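Local coordinates for extracellular solute-binding protein family 1 (Pseudothermotoga lettingae, PDB 5CI5) that binds the sugar alpha-D-tagatose between its two lobes and probably delivers it to an ABC transporter for uptake, at residues A146-K150 with A151-P155; I243-E247 with D248-N252; D314-K317 with L318-Y321. All blocks are in the same frame, centred on the assembly; numbering follows the deposited sequence.

Contact 1 of 3, residues A146-K150 with A151-P155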
ATOM      1  N   ALA A 146      -1.196  21.230 -11.758  1.00 13.57           N
ATOM      2  CA  ALA A 146      -1.428  22.661 -11.652  1.00 14.69           C
ATOM      3  C   ALA A 146      -0.343  23.317 -10.823  1.00 13.29           C
ATOM      4  O   ALA A 146       0.036  24.458 -11.083  1.00 12.92           O
ATOM      5  CB  ALA A 146      -2.785  22.941 -11.040  1.00 18.36           C
HETATM    6  N   MSE A 147       0.145  22.598  -9.814  1.00 12.44           N
HETATM    7  CA  MSE A 147       1.196  23.121  -8.955  1.00 12.89           C
HETATM    8  C   MSE A 147       2.514  23.171  -9.701  1.00 13.40           C
HETATM    9  O   MSE A 147       3.255  24.124  -9.531  1.00 12.83           O
HETATM   10  CB  MSE A 147       1.316  22.302  -7.679  1.00 11.25           C
HETATM   11  CG  MSE A 147       0.094  22.425  -6.800  1.00 15.02           C
HETATM   12 SE   MSE A 147       0.284  21.476  -5.132  0.68 11.73          SE
HETATM   13  CE  MSE A 147       1.484  22.699  -4.232  1.00 10.95           C
ATOM     14  N   PHE A 148       2.801  22.179 -10.546  1.00 10.08           N
ATOM     15  CA  PHE A 148       4.003  22.229 -11.386  1.00 10.53           C
ATOM     16  C   PHE A 148       3.945  23.470 -12.278  1.00 13.25           C
ATOM     17  O   PHE A 148       4.885  24.282 -12.340  1.00 14.20           O
ATOM     18  CB  PHE A 148       4.130  20.949 -12.228  1.00 11.25           C
ATOM     19  CG  PHE A 148       4.935  19.861 -11.555  1.00 12.95           C
ATOM     20  CD1 PHE A 148       4.504  19.294 -10.369  1.00 12.63           C
ATOM     21  CD2 PHE A 148       6.109  19.402 -12.119  1.00 17.83           C
ATOM     22  CE1 PHE A 148       5.237  18.296  -9.760  1.00 10.49           C
ATOM     23  CE2 PHE A 148       6.833  18.420 -11.515  1.00 17.03           C
ATOM     24  CZ  PHE A 148       6.402  17.869 -10.331  1.00 13.30           C
ATOM     25  N   GLU A 149       2.801  23.637 -12.923  1.00 12.01           N
ATOM     26  CA  GLU A 149       2.629  24.749 -13.848  1.00 14.02           C
ATOM     27  C   GLU A 149       2.809  26.085 -13.141  1.00 19.69           C
ATOM     28  O   GLU A 149       3.504  26.975 -13.640  1.00 18.51           O
ATOM     29  CB  GLU A 149       1.258  24.664 -14.522  1.00 15.68           C
ATOM     30  CG  GLU A 149       1.040  25.739 -15.587  1.00 23.08           C
ATOM     31  CD  GLU A 149      -0.335  25.692 -16.220  1.00 21.39           C
ATOM     32  OE1 GLU A 149      -1.144  24.792 -15.908  1.00 27.54           O
ATOM     33  OE2 GLU A 149      -0.613  26.585 -17.035  1.00 22.79           O
ATOM     34  N   LYS A 150       2.203  26.225 -11.970  1.00 13.21           N
ATOM     35  CA  LYS A 150       2.307  27.472 -11.212  1.00 15.36           C
ATOM     36  C   LYS A 150       3.770  27.794 -10.874  1.00 19.77           C
ATOM     37  O   LYS A 150       4.175  28.967 -10.862  1.00 23.30           O
ATOM     38  CB  LYS A 150       1.453  27.374  -9.938  1.00 22.90           C
ATOM     39  CG  LYS A 150       1.481  28.597  -9.047  1.00 29.29           C
ATOM     40  CD  LYS A 150       0.537  29.664  -9.563  1.00 47.64           C
ATOM     41  CE  LYS A 150       0.689  30.977  -8.796  1.00 54.95           C
ATOM     42  NZ  LYS A 150       2.061  31.556  -8.920  1.00 60.52           N
ATOM     43  N   ALA A 151       4.572  26.751 -10.640  1.00 16.80           N
ATOM     44  CA  ALA A 151       5.983  26.918 -10.289  1.00 16.89           C
ATOM     45  C   ALA A 151       6.894  27.034 -11.519  1.00 18.38           C
ATOM     46  O   ALA A 151       8.129  27.076 -11.389  1.00 20.28           O
ATOM     47  CB  ALA A 151       6.438  25.747  -9.411  1.00 16.99           C
ATOM     48  N   GLY A 152       6.305  27.062 -12.717  1.00 15.79           N
ATOM     49  CA  GLY A 152       7.082  27.201 -13.942  1.00 20.29           C
ATOM     50  C   GLY A 152       7.689  25.921 -14.495  1.00 17.06           C
ATOM     51  O   GLY A 152       8.616  25.953 -15.317  1.00 21.39           O
ATOM     52  N   LEU A 153       7.166  24.788 -14.036  1.00 17.18           N
ATOM     53  CA  LEU A 153       7.616  23.476 -14.447  1.00 13.46           C
ATOM     54  C   LEU A 153       6.644  22.809 -15.405  1.00 17.09           C
ATOM     55  O   LEU A 153       5.431  23.008 -15.315  1.00 18.96           O
ATOM     56  CB  LEU A 153       7.774  22.570 -13.221  1.00 12.59           C
ATOM     57  CG  LEU A 153       8.710  23.080 -12.122  1.00 20.73           C
ATOM     58  CD1 LEU A 153       8.636  22.122 -10.955  1.00 25.73           C
ATOM     59  CD2 LEU A 153      10.141  23.198 -12.629  1.00 30.29           C
ATOM     60  N   ASN A 154       7.178  21.981 -16.289  1.00 15.93           N
ATOM     61  CA  ASN A 154       6.362  21.175 -17.189  1.00 15.74           C
ATOM     62  C   ASN A 154       5.738  19.933 -16.516  1.00 16.18           C
ATOM     63  O   ASN A 154       6.466  18.988 -16.215  1.00 17.41           O
ATOM     64  CB  ASN A 154       7.220  20.739 -18.370  1.00 17.43           C
ATOM     65  CG  ASN A 154       6.440  19.987 -19.412  1.00 19.59           C
ATOM     66  OD1 ASN A 154       5.235  19.755 -19.272  1.00 18.88           O
ATOM     67  ND2 ASN A 154       7.131  19.596 -20.485  1.00 23.12           N
ATOM     68  N   PRO A 155       4.403  19.918 -16.329  1.00 32.03           N
ATOM     69  CA  PRO A 155       3.718  18.793 -15.673  1.00 33.86           C
ATOM     70  C   PRO A 155       3.927  17.467 -16.391  1.00 33.53           C
ATOM     71  O   PRO A 155       3.978  16.402 -15.772  1.00 39.63           O
ATOM     72  CB  PRO A 155       2.240  19.193 -15.728  1.00 35.40           C
ATOM     73  CG  PRO A 155       2.213  20.602 -16.003  1.00 34.21           C
ATOM     74  CD  PRO A 155       3.442  20.933 -16.780  1.00 36.65           C
TER
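With its CG anti to its own carbonyl carbon (chi1 -56°), Leu153 brings the branch ending in CD1 alongside the ring of Phe148, whose own chi1 of -91° sets CD2 of that ring beside Leu153; the backbone itself puts Leu153 CB next to Phe148 CD2. The turn between them is a Schellman motif closing helix 145-150. Its two bonds back into the last turn run from Leu153 N to Phe148 O, 2.9 Å, and from Gly152 N to Glu149 O, 3.0 Å, both donors lying well above the plane of the carbonyl they reach. Ala151 N still makes a helical bond to Met147 O and a weak one to Phe148 O, so Phe148 O is shared by two donors. Gly152 takes positive phi (83°), a conformation in which any side chain would collide with the carbonyl oxygen of Ala151.

The apolar half of the motif joins positions five apart: Phe148 CD2 lies 3.7 Å from Leu153 CB and 3.9 Å from Leu153 CD1. Helix 162-172 packs on the same group, Ile172 touching Phe148, Ala151 and Leu153, and the ring of Tyr143 meets that of Phe148. Farther along, the chain turns back past Phe148, placing Pro155 CG 4.2 Å from Phe148 CB.

Contact 2 of 3, residues I243-E247 with D248-N252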
ATOM      1  N   ILE A 243       6.951  13.926  10.845  1.00 10.49           N
ATOM      2  CA  ILE A 243       6.635  13.145  12.033  1.00 14.22           C
ATOM      3  C   ILE A 243       5.118  13.002  12.199  1.00 12.32           C
ATOM      4  O   ILE A 243       4.656  11.996  12.757  1.00 12.57           O
ATOM      5  CB  ILE A 243       7.277  13.785  13.301  1.00 13.25           C
ATOM      6  CG1 ILE A 243       8.766  13.463  13.349  1.00 14.47           C
ATOM      7  CG2 ILE A 243       6.586  13.305  14.586  1.00 25.19           C
ATOM      8  CD1 ILE A 243       9.082  11.972  13.522  1.00 20.72           C
ATOM      9  N   GLN A 244       4.352  13.979  11.706  1.00 12.65           N
ATOM     10  CA  GLN A 244       2.901  14.011  11.875  1.00 12.50           C
ATOM     11  C   GLN A 244       2.095  13.469  10.708  1.00 14.17           C
ATOM     12  O   GLN A 244       0.923  13.123  10.881  1.00 12.46           O
ATOM     13  CB  GLN A 244       2.404  15.444  12.094  1.00 15.01           C
ATOM     14  CG  GLN A 244       2.930  16.147  13.303  1.00 20.19           C
ATOM     15  CD  GLN A 244       2.407  17.573  13.355  1.00 31.19           C
ATOM     16  OE1 GLN A 244       2.756  18.399  12.518  1.00 34.38           O
ATOM     17  NE2 GLN A 244       1.538  17.853  14.313  1.00 43.89           N
ATOM     18  N   TYR A 245       2.689  13.455   9.521  1.00 13.49           N
ATOM     19  CA  TYR A 245       1.927  13.211   8.289  1.00  9.80           C
ATOM     20  C   TYR A 245       2.498  12.106   7.434  1.00  9.62           C
ATOM     21  O   TYR A 245       3.702  11.849   7.440  1.00  9.29           O
ATOM     22  CB  TYR A 245       1.853  14.496   7.452  1.00  8.47           C
ATOM     23  CG  TYR A 245       1.188  15.648   8.191  1.00 11.21           C
ATOM     24  CD1 TYR A 245      -0.127  15.551   8.616  1.00 11.99           C
ATOM     25  CD2 TYR A 245       1.873  16.814   8.430  1.00 14.18           C
ATOM     26  CE1 TYR A 245      -0.744  16.595   9.275  1.00 12.89           C
ATOM     27  CE2 TYR A 245       1.279  17.865   9.087  1.00 12.28           C
ATOM     28  CZ  TYR A 245      -0.038  17.750   9.521  1.00 14.06           C
ATOM     29  OH  TYR A 245      -0.677  18.799  10.183  1.00 22.41           O
ATOM     30  N   HIS A 246       1.623  11.494   6.642  1.00  9.03           N
ATOM     31  CA  HIS A 246       2.027  10.455   5.709  1.00  9.20           C
ATOM     32  C   HIS A 246       1.261  10.595   4.392  1.00  7.83           C
ATOM     33  O   HIS A 246       0.436  11.510   4.226  1.00  9.49           O
ATOM     34  CB  HIS A 246       1.832   9.046   6.321  1.00 10.52           C
ATOM     35  CG  HIS A 246       0.447   8.782   6.821  1.00  6.24           C
ATOM     36  ND1 HIS A 246      -0.661   8.844   6.011  1.00  9.45           N
ATOM     37  CD2 HIS A 246       0.009   8.392   8.043  1.00  8.30           C
ATOM     38  CE1 HIS A 246      -1.735   8.528   6.721  1.00 13.29           C
ATOM     39  NE2 HIS A 246      -1.358   8.262   7.957  1.00 11.26           N
ATOM     40  N   GLU A 247       1.539   9.657   3.483  1.00  8.70           N
ATOM     41  CA  GLU A 247       0.921   9.596   2.156  1.00  7.50           C
ATOM     42  C   GLU A 247      -0.541  10.016   2.075  1.00  8.20           C
ATOM     43  O   GLU A 247      -0.921  10.709   1.133  1.00  7.28           O
ATOM     44  CB  GLU A 247       0.956   8.176   1.598  1.00  6.36           C
ATOM     45  CG  GLU A 247       2.286   7.581   1.315  1.00  8.54           C
ATOM     46  CD  GLU A 247       2.150   6.147   0.824  1.00  9.92           C
ATOM     47  OE1 GLU A 247       1.009   5.639   0.769  1.00  9.32           O
ATOM     48  OE2 GLU A 247       3.177   5.529   0.505  1.00  8.69           O
ATOM     49  N   ASP A 248      -1.382   9.530   2.992  1.00  9.57           N
ATOM     50  CA  ASP A 248      -2.812   9.753   2.842  1.00  7.78           C
ATOM     51  C   ASP A 248      -3.139  11.213   3.166  1.00  9.15           C
ATOM     52  O   ASP A 248      -3.937  11.840   2.465  1.00 10.24           O
ATOM     53  CB  ASP A 248      -3.611   8.804   3.716  1.00  8.39           C
ATOM     54  CG  ASP A 248      -3.370   7.346   3.362  1.00  8.22           C
ATOM     55  OD1 ASP A 248      -3.372   7.044   2.149  1.00  8.93           O
ATOM     56  OD2 ASP A 248      -3.230   6.494   4.276  1.00  8.99           O
ATOM     57  N   ASP A 249      -2.488  11.754   4.195  1.00  8.79           N
ATOM     58  CA  ASP A 249      -2.573  13.173   4.506  1.00  8.26           C
ATOM     59  C   ASP A 249      -2.096  14.012   3.311  1.00 10.95           C
ATOM     60  O   ASP A 249      -2.745  14.989   2.905  1.00  9.55           O
ATOM     61  CB  ASP A 249      -1.737  13.490   5.743  1.00  8.97           C
ATOM     62  CG  ASP A 249      -2.112  12.642   6.926  1.00 11.86           C
ATOM     63  OD1 ASP A 249      -3.322  12.554   7.207  1.00 14.18           O
ATOM     64  OD2 ASP A 249      -1.209  12.044   7.559  1.00 11.22           O
ATOM     65  N   TYR A 250      -0.982  13.602   2.720  1.00  9.98           N
ATOM     66  CA  TYR A 250      -0.419  14.354   1.592  1.00  9.15           C
ATOM     67  C   TYR A 250      -1.352  14.324   0.382  1.00  7.02           C
ATOM     68  O   TYR A 250      -1.417  15.310  -0.357  1.00  8.21           O
ATOM     69  CB  TYR A 250       0.969  13.829   1.234  1.00  6.27           C
ATOM     70  CG  TYR A 250       1.974  13.986   2.363  1.00  8.79           C
ATOM     71  CD1 TYR A 250       1.981  15.128   3.156  1.00  8.27           C
ATOM     72  CD2 TYR A 250       2.907  12.981   2.658  1.00  7.64           C
ATOM     73  CE1 TYR A 250       2.895  15.274   4.180  1.00  9.63           C
ATOM     74  CE2 TYR A 250       3.807  13.116   3.687  1.00  7.87           C
ATOM     75  CZ  TYR A 250       3.801  14.269   4.450  1.00  8.18           C
ATOM     76  OH  TYR A 250       4.693  14.456   5.464  1.00 10.60           O
ATOM     77  N   ARG A 251      -2.054  13.212   0.155  1.00  9.24           N
ATOM     78  CA  ARG A 251      -3.009  13.126  -0.950  1.00  7.54           C
ATOM     79  C   ARG A 251      -4.142  14.121  -0.723  1.00  8.90           C
ATOM     80  O   ARG A 251      -4.586  14.806  -1.646  1.00  8.85           O
ATOM     81  CB  ARG A 251      -3.574  11.704  -1.094  1.00  8.15           C
ATOM     82  CG  ARG A 251      -4.545  11.533  -2.232  1.00  9.81           C
ATOM     83  CD  ARG A 251      -5.247  10.176  -2.192  1.00 10.29           C
ATOM     84  NE  ARG A 251      -6.054  10.010  -0.989  1.00 10.85           N
ATOM     85  CZ  ARG A 251      -5.761   9.189   0.025  1.00 11.85           C
ATOM     86  NH1 ARG A 251      -4.682   8.407   0.018  1.00 10.16           N
ATOM     87  NH2 ARG A 251      -6.583   9.127   1.058  1.00 10.79           N
ATOM     88  N   ASN A 252      -4.626  14.203   0.512  1.00 10.28           N
ATOM     89  CA  ASN A 252      -5.683  15.149   0.806  1.00  9.70           C
ATOM     90  C   ASN A 252      -5.204  16.597   0.682  1.00  8.25           C
ATOM     91  O   ASN A 252      -5.935  17.459   0.212  1.00 11.08           O
ATOM     92  CB  ASN A 252      -6.259  14.842   2.188  1.00 11.42           C
ATOM     93  CG  ASN A 252      -7.172  13.622   2.158  1.00 13.14           C
ATOM     94  OD1 ASN A 252      -8.051  13.545   1.317  1.00 17.05           O
ATOM     95  ND2 ASN A 252      -6.924  12.649   3.031  1.00 21.16           N
TER
HETATM   96  O   HOH W   1      -0.970  11.212  10.060  1.00 15.35           O
HETATM   97  O   HOH W   2      -1.548   6.613   0.274  1.00  9.43           O
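His246 and Asp249 form a capping box at the start of helix 247-255, with His246 as the N-cap. Among the hydrogen bonds, His246 N gives to the anti lone pair of Asp249 OD2, 3.0 Å, while Asp248 N gives to His246 ND1, 3.2 Å, in the imidazole plane. His246 CG lies between the backbone N and the carbonyl carbon (chi1 55°), which folds ND1 back to Asp248 N. This bond makes ND1 an acceptor; NE2 pairs with Asp63. Tyr250 N donates to His246 O, and Arg251 N to Glu247 O.

Among charged groups, Arg251 NH1 bridges to Asp248 OD1 at 2.8 Å. Glu247 OE1 pairs with Arg139, a residue of the tagatose pocket, and Asp248 OD2 accepts from Gln32, another.

Ring packing surrounds the cap. Asp249 OD2 sits 3.5 Å above the centre of the His246 ring and at the edge of the Tyr245 ring. The Tyr250 ring lays one face over His246 O and brings CE1 to 3.5 Å from Tyr245 CB. A leucine in place of Tyr250 has neither hydroxyl nor ring, and Val184 O would probably be left without its hydroxyl donor and a gap opened beside Tyr245 CB and over His246 O.

One water donates to Asp248 OD1 and Glu247 OE1; another links Gln244 O to Asp249 OD2, 2.6 Å away.

Contact 3 of 3, residues D314-K317 with L318-Y321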
ATOM      1  N   ASP A 314     -19.907 -19.821   3.793  1.00 14.95           N
ATOM      2  CA  ASP A 314     -20.544 -18.592   3.331  1.00 14.64           C
ATOM      3  C   ASP A 314     -19.515 -17.471   3.169  1.00 12.18           C
ATOM      4  O   ASP A 314     -19.674 -16.585   2.331  1.00 13.13           O
ATOM      5  CB  ASP A 314     -21.631 -18.123   4.293  1.00 15.07           C
ATOM      6  CG  ASP A 314     -22.905 -18.965   4.220  1.00 24.41           C
ATOM      7  OD1 ASP A 314     -23.040 -19.777   3.301  1.00 19.15           O
ATOM      8  OD2 ASP A 314     -23.771 -18.808   5.099  1.00 26.69           O
ATOM      9  N   ALA A 315     -18.456 -17.505   3.979  1.00 12.84           N
ATOM     10  CA  ALA A 315     -17.405 -16.507   3.850  1.00 11.34           C
ATOM     11  C   ALA A 315     -16.707 -16.663   2.505  1.00 12.67           C
ATOM     12  O   ALA A 315     -16.415 -15.671   1.825  1.00 10.49           O
ATOM     13  CB  ALA A 315     -16.397 -16.619   4.974  1.00 13.46           C
ATOM     14  N   TRP A 316     -16.428 -17.904   2.113  1.00 10.62           N
ATOM     15  CA  TRP A 316     -15.853 -18.133   0.790  1.00 11.56           C
ATOM     16  C   TRP A 316     -16.806 -17.627  -0.302  1.00  8.79           C
ATOM     17  O   TRP A 316     -16.356 -16.966  -1.249  1.00 11.19           O
ATOM     18  CB  TRP A 316     -15.503 -19.621   0.543  1.00 11.61           C
ATOM     19  CG  TRP A 316     -15.246 -19.788  -0.888  1.00 11.32           C
ATOM     20  CD1 TRP A 316     -16.096 -20.303  -1.810  1.00 16.16           C
ATOM     21  CD2 TRP A 316     -14.085 -19.356  -1.597  1.00 10.18           C
ATOM     22  NE1 TRP A 316     -15.542 -20.225  -3.062  1.00 19.67           N
ATOM     23  CE2 TRP A 316     -14.303 -19.650  -2.959  1.00 14.81           C
ATOM     24  CE3 TRP A 316     -12.894 -18.742  -1.221  1.00 13.41           C
ATOM     25  CZ2 TRP A 316     -13.373 -19.360  -3.939  1.00 17.02           C
ATOM     26  CZ3 TRP A 316     -11.956 -18.458  -2.210  1.00 18.05           C
ATOM     27  CH2 TRP A 316     -12.211 -18.765  -3.549  1.00 14.54           C
ATOM     28  N   LYS A 317     -18.114 -17.912  -0.190  1.00  9.86           N
ATOM     29  CA  LYS A 317     -19.072 -17.439  -1.199  1.00 11.14           C
ATOM     30  C   LYS A 317     -19.024 -15.926  -1.365  1.00 11.36           C
ATOM     31  O   LYS A 317     -19.039 -15.419  -2.495  1.00 10.83           O
ATOM     32  CB  LYS A 317     -20.516 -17.868  -0.851  1.00 12.60           C
ATOM     33  CG  LYS A 317     -20.856 -19.248  -1.365  1.00 29.57           C
ATOM     34  CD  LYS A 317     -21.059 -19.185  -2.879  1.00 38.75           C
ATOM     35  CE  LYS A 317     -21.059 -20.554  -3.523  1.00 46.53           C
ATOM     36  NZ  LYS A 317     -20.954 -20.438  -5.005  1.00 39.82           N
ATOM     37  N   LEU A 318     -18.921 -15.193  -0.260  1.00 11.80           N
ATOM     38  CA  LEU A 318     -18.756 -13.744  -0.340  1.00 10.92           C
ATOM     39  C   LEU A 318     -17.426 -13.349  -1.019  1.00  8.66           C
ATOM     40  O   LEU A 318     -17.402 -12.456  -1.862  1.00 10.77           O
ATOM     41  CB  LEU A 318     -18.850 -13.119   1.062  1.00  8.80           C
ATOM     42  CG  LEU A 318     -18.689 -11.599   1.186  1.00 10.39           C
ATOM     43  CD1 LEU A 318     -19.662 -10.861   0.288  1.00 10.15           C
ATOM     44  CD2 LEU A 318     -18.893 -11.180   2.659  1.00 11.01           C
ATOM     45  N   ALA A 319     -16.325 -14.012  -0.658  1.00  8.90           N
ATOM     46  CA  ALA A 319     -15.015 -13.727  -1.277  1.00  9.00           C
ATOM     47  C   ALA A 319     -15.072 -13.958  -2.798  1.00 10.96           C
ATOM     48  O   ALA A 319     -14.598 -13.139  -3.583  1.00 10.72           O
ATOM     49  CB  ALA A 319     -13.929 -14.577  -0.635  1.00  9.94           C
ATOM     50  N   GLU A 320     -15.687 -15.059  -3.187  1.00 10.66           N
ATOM     51  CA  GLU A 320     -15.862 -15.422  -4.591  1.00 13.68           C
ATOM     52  C   GLU A 320     -16.648 -14.352  -5.335  1.00 10.90           C
ATOM     53  O   GLU A 320     -16.241 -13.880  -6.407  1.00 11.90           O
ATOM     54  CB  GLU A 320     -16.576 -16.771  -4.648  1.00 16.62           C
ATOM     55  CG  GLU A 320     -16.763 -17.401  -5.969  1.00 22.13           C
ATOM     56  CD  GLU A 320     -17.492 -18.716  -5.774  1.00 29.63           C
ATOM     57  OE1 GLU A 320     -18.730 -18.695  -5.648  1.00 37.08           O
ATOM     58  OE2 GLU A 320     -16.823 -19.745  -5.660  1.00 25.02           O
ATOM     59  N   TYR A 321     -17.739 -13.909  -4.726  1.00 12.23           N
ATOM     60  CA  TYR A 321     -18.556 -12.871  -5.331  1.00 13.90           C
ATOM     61  C   TYR A 321     -17.776 -11.558  -5.456  1.00 11.30           C
ATOM     62  O   TYR A 321     -17.752 -10.922  -6.521  1.00 11.67           O
ATOM     63  CB  TYR A 321     -19.846 -12.655  -4.523  1.00 12.93           C
ATOM     64  CG  TYR A 321     -20.527 -11.331  -4.804  1.00 12.27           C
ATOM     65  CD1 TYR A 321     -21.420 -11.176  -5.861  1.00 28.25           C
ATOM     66  CD2 TYR A 321     -20.249 -10.214  -4.026  1.00 17.19           C
ATOM     67  CE1 TYR A 321     -22.028  -9.934  -6.104  1.00 22.31           C
ATOM     68  CE2 TYR A 321     -20.843  -8.986  -4.270  1.00 28.08           C
ATOM     69  CZ  TYR A 321     -21.725  -8.850  -5.304  1.00 25.97           C
ATOM     70  OH  TYR A 321     -22.305  -7.600  -5.535  1.00 31.40           O
TER
HETATM   71  O   HOH W   3     -20.042 -16.432  -4.963  1.00 32.75           O
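Helix 312-322, which packs against strands 25-30 and 81-85 of the larger mixed sheet, carries a small polar cluster on one side, where Glu320 is gripped by residues three and four positions earlier. Its side chain, with CG anti to the backbone N and extended beyond, carries the carboxylate out beside Lys317 and Trp316, and the rotation about chi3 (82°) presents one oxygen to each.

OE1 receives the ammonium group: Lys317 NZ approaches it on the syn lone pair at 2.9 Å, the two side chains lying side by side and pointing the same way. A water donates to the same oxygen, 2.7 Å from OE1, and also to Lys317 O, tying the carboxylate to the backbone of the preceding turn. OE2 takes the indole: Trp316 NE1 donates to Glu320 OE2 over 2.9 Å. This bond is bent, 140° at the hydrogen, and the indole nitrogen comes from above the carboxylate plane, with the ring and carboxylate planes 87° apart. Glu320 CB lies over one face of the indole, offset to its rim; the indole ring stacks with His105.

Underneath, the regular helical ladder holds the spacing, Glu320 N reaching Trp316 O at 2.8 Å. The other side of the helix is apolar: Leu318 packs on Leu25, Ile27, Phe47 and Leu81, and Ala319 also touches Leu81.

With a lysine, an indole N-H and a water all directed at one carboxylate, Glu320 is likely to remain ionised, and the divided use of its two oxygens should restrain its rotation.

How the contacts relate
The three contacts follow one another in series along the chain and do not touch. Contact 2 is the one nearest the sugar: the side chain of Glu247 comes to about 5 Å from the bound tagatose, and this cap meets the pocket residues Arg139 and Gln32 directly. Contact 1 lies farther out, its centre about 21 Å from that of contact 2, though their nearest atoms are only about 8 Å apart. Contact 3 lies across the chain's centre from both, about 34 Å from contact 2 and 47 Å from contact 1, centre to centre. Even its nearest atoms stay about 24 Å from contact 2 and about 36 Å from contact 1, which makes it remote from both.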